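Local coordinates for Ice-binding protein isoform1a (Antarctomyces psychrotrophicus, PDB 7BWX) that binds ice, apparently by engaging specific water molecules of the prism planes, and probably acts as an antifreeze protein, at residues Gly18-Gln23 with Thr64-Asp69. The protein carries 1 engineered substitution. Numbering follows the deposited sequence.
Sequences GALAPQ and TQAFAD
Pro22 CB lies over one face of the Phe67 ring, and the two side chains cross at about a right angle. Pro22 CB sits 4.2 Å from the ring centroid of Phe67, 18° off the normal, in a CH-pi contact displaced toward the rim. The tightest approach is at the rim, where Pro22 CG and CD both come within 3.5 Å of Phe67 CE1. Phe67 CG is anti to the backbone N (chi1 -178°), which carries the ring off the helix toward the proline. Packing beside this pair is looser. Leu20 reaches the helix mainly through its CD2 methyl, 4.0 Å from Ala66 CB and 3.7 Å from Ala66 O. The contact is part of the packing of helix 61-79 along the flank of a right-handed beta-helix, the fold of this ice-binding family. Strand 19-20 belongs to that solenoid and pairs in parallel with strands 36-39 and 186-192. Pro22 O accepts hydrogen bonds from Thr40 and Thr42. Thr64 and Gln65, on the solvent side of the helix, do not touch 18-23. Within the helix, Gln65 NE2 donates to Asp69 OD1 at 2.8 Å, from above the carboxylate plane, while Asp69 OD2 takes the backbone N of Ala13.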
ATOM      1  N   GLY A  18       6.102   5.506   5.302  1.00 13.09           N
ATOM      2  CA  GLY A  18       6.082   5.182   3.865  1.00 14.06           C
ATOM      3  C   GLY A  18       6.404   3.727   3.607  1.00 14.41           C
ATOM      4  O   GLY A  18       5.892   3.179   2.626  1.00 12.52           O
ATOM      5  N   ALA A  19       7.256   3.140   4.453  1.00 13.78           N
ATOM      6  CA  ALA A  19       7.679   1.731   4.355  1.00 13.61           C
ATOM      7  C   ALA A  19       7.858   1.217   5.784  1.00 13.40           C
ATOM      8  O   ALA A  19       8.619   1.818   6.606  1.00 14.55           O
ATOM      9  CB  ALA A  19       8.926   1.579   3.549  1.00 14.94           C
ATOM     10  N   LEU A  20       7.178   0.127   6.059  1.00 13.60           N
ATOM     11  CA  LEU A  20       7.252  -0.549   7.371  1.00 13.73           C
ATOM     12  C   LEU A  20       7.272  -2.051   7.111  1.00 14.03           C
ATOM     13  O   LEU A  20       6.415  -2.565   6.343  1.00 13.57           O
ATOM     14  CB  LEU A  20       6.047  -0.129   8.201  1.00 13.50           C
ATOM     15  CG  LEU A  20       5.950  -0.780   9.561  1.00 14.50           C
ATOM     16  CD1 LEU A  20       7.084  -0.303  10.438  1.00 16.21           C
ATOM     17  CD2 LEU A  20       4.575  -0.458  10.139  1.00 15.66           C
ATOM     18  N   ALA A  21       8.314  -2.722   7.581  1.00 13.37           N
ATOM     19  CA  ALA A  21       8.431  -4.168   7.334  1.00 15.19           C
ATOM     20  C   ALA A  21       9.213  -4.764   8.472  1.00 15.30           C
ATOM     21  O   ALA A  21      10.336  -4.349   8.724  1.00 13.93           O
ATOM     22  CB  ALA A  21       9.107  -4.417   6.045  1.00 15.98           C
ATOM     23  N   PRO A  22       8.667  -5.808   9.109  1.00 14.83           N
ATOM     24  CA  PRO A  22       9.356  -6.364  10.261  1.00 14.16           C
ATOM     25  C   PRO A  22      10.719  -6.940   9.870  1.00 14.73           C
ATOM     26  O   PRO A  22      11.712  -6.721  10.593  1.00 17.38           O
ATOM     27  CB  PRO A  22       8.396  -7.422  10.762  1.00 15.69           C
ATOM     28  CG  PRO A  22       7.453  -7.707   9.601  1.00 16.25           C
ATOM     29  CD  PRO A  22       7.374  -6.421   8.811  1.00 15.30           C
ATOM     30  N   GLN A  23      10.785  -7.644   8.746  1.00 14.18           N
ATOM     31  CA  GLN A  23      11.997  -8.385   8.352  1.00 16.36           C
ATOM     32  C   GLN A  23      12.813  -7.614   7.304  1.00 16.61           C
ATOM     33  O   GLN A  23      13.584  -8.261   6.551  1.00 18.96           O
ATOM     34  CB  GLN A  23      11.630  -9.806   7.918  1.00 18.40           C
ATOM     35  CG  GLN A  23      10.899 -10.646   8.965  1.00 21.50           C
ATOM     36  CD  GLN A  23      11.296 -10.500  10.409  1.00 29.71           C
ATOM     37  OE1 GLN A  23      12.482 -10.466  10.786  1.00 33.47           O
ATOM     38  NE2 GLN A  23      10.283 -10.440  11.255  1.00 33.61           N
ATOM     39  N   THR A  64       7.605  -0.851  17.035  1.00 12.78           N
ATOM     40  CA  THR A  64       6.796  -1.948  17.612  1.00 12.60           C
ATOM     41  C   THR A  64       5.309  -1.595  17.565  1.00 12.17           C
ATOM     42  O   THR A  64       4.486  -2.442  17.100  1.00 11.65           O
ATOM     43  CB  THR A  64       7.215  -2.288  19.033  1.00 13.80           C
ATOM     44  OG1 THR A  64       8.551  -2.784  18.905  1.00 17.00           O
ATOM     45  CG2 THR A  64       6.334  -3.337  19.668  1.00 13.64           C
ATOM     46  N   GLN A  65       4.964  -0.388  17.995  1.00 12.89           N
ATOM     47  CA  GLN A  65       3.540   0.032  18.024  1.00 13.61           C
ATOM     48  C   GLN A  65       3.026   0.172  16.581  1.00 13.01           C
ATOM     49  O   GLN A  65       1.890  -0.267  16.304  1.00 12.87           O
ATOM     50  CB  GLN A  65       3.342   1.328  18.798  1.00 14.90           C
ATOM     51  CG  GLN A  65       1.869   1.685  19.031  1.00 17.19           C
ATOM     52  CD  GLN A  65       1.181   0.654  19.898  1.00 19.07           C
ATOM     53  OE1 GLN A  65       1.564   0.476  21.033  1.00 21.47           O
ATOM     54  NE2 GLN A  65       0.249  -0.116  19.348  1.00 21.08           N
ATOM     55  N   ALA A  66       3.835   0.711  15.686  1.00 12.04           N
ATOM     56  CA  ALA A  66       3.440   0.888  14.270  1.00 12.38           C
ATOM     57  C   ALA A  66       3.193  -0.482  13.632  1.00 12.87           C
ATOM     58  O   ALA A  66       2.140  -0.683  12.950  1.00 12.32           O
ATOM     59  CB  ALA A  66       4.479   1.679  13.483  1.00 12.90           C
ATOM     60  N   PHE A  67       4.097  -1.444  13.849  1.00 12.24           N
ATOM     61  CA  PHE A  67       3.891  -2.769  13.251  1.00 12.61           C
ATOM     62  C   PHE A  67       2.609  -3.397  13.806  1.00 12.34           C
ATOM     63  O   PHE A  67       1.761  -3.926  13.028  1.00 13.21           O
ATOM     64  CB  PHE A  67       5.106  -3.671  13.442  1.00 12.16           C
ATOM     65  CG  PHE A  67       4.867  -4.982  12.773  1.00 12.21           C
ATOM     66  CD1 PHE A  67       4.802  -5.044  11.389  1.00 12.44           C
ATOM     67  CD2 PHE A  67       4.612  -6.124  13.515  1.00 12.60           C
ATOM     68  CE1 PHE A  67       4.501  -6.240  10.769  1.00 13.21           C
ATOM     69  CE2 PHE A  67       4.354  -7.325  12.880  1.00 12.88           C
ATOM     70  CZ  PHE A  67       4.264  -7.368  11.511  1.00 12.76           C
ATOM     71  N   ALA A  68       2.452  -3.397  15.115  1.00 11.81           N
ATOM     72  CA  ALA A  68       1.235  -3.966  15.745  1.00 12.27           C
ATOM     73  C   ALA A  68       0.010  -3.286  15.122  1.00 12.36           C
ATOM     74  O   ALA A  68      -0.929  -3.959  14.728  1.00 13.35           O
ATOM     75  CB  ALA A  68       1.243  -3.720  17.213  1.00 13.23           C
ATOM     76  N   ASP A  69       0.036  -1.963  15.016  1.00 13.01           N
ATOM     77  CA  ASP A  69      -1.110  -1.191  14.464  1.00 14.36           C
ATOM     78  C   ASP A  69      -1.356  -1.588  13.006  1.00 13.82           C
ATOM     79  O   ASP A  69      -2.527  -1.662  12.618  1.00 14.04           O
ATOM     80  CB  ASP A  69      -0.909   0.314  14.644  1.00 15.72           C
ATOM     81  CG  ASP A  69      -0.988   0.781  16.120  1.00 18.25           C
ATOM     82  OD1 ASP A  69      -1.401  -0.047  17.037  1.00 17.75           O
ATOM     83  OD2 ASP A  69      -0.650   1.965  16.370  1.00 17.59           O
TER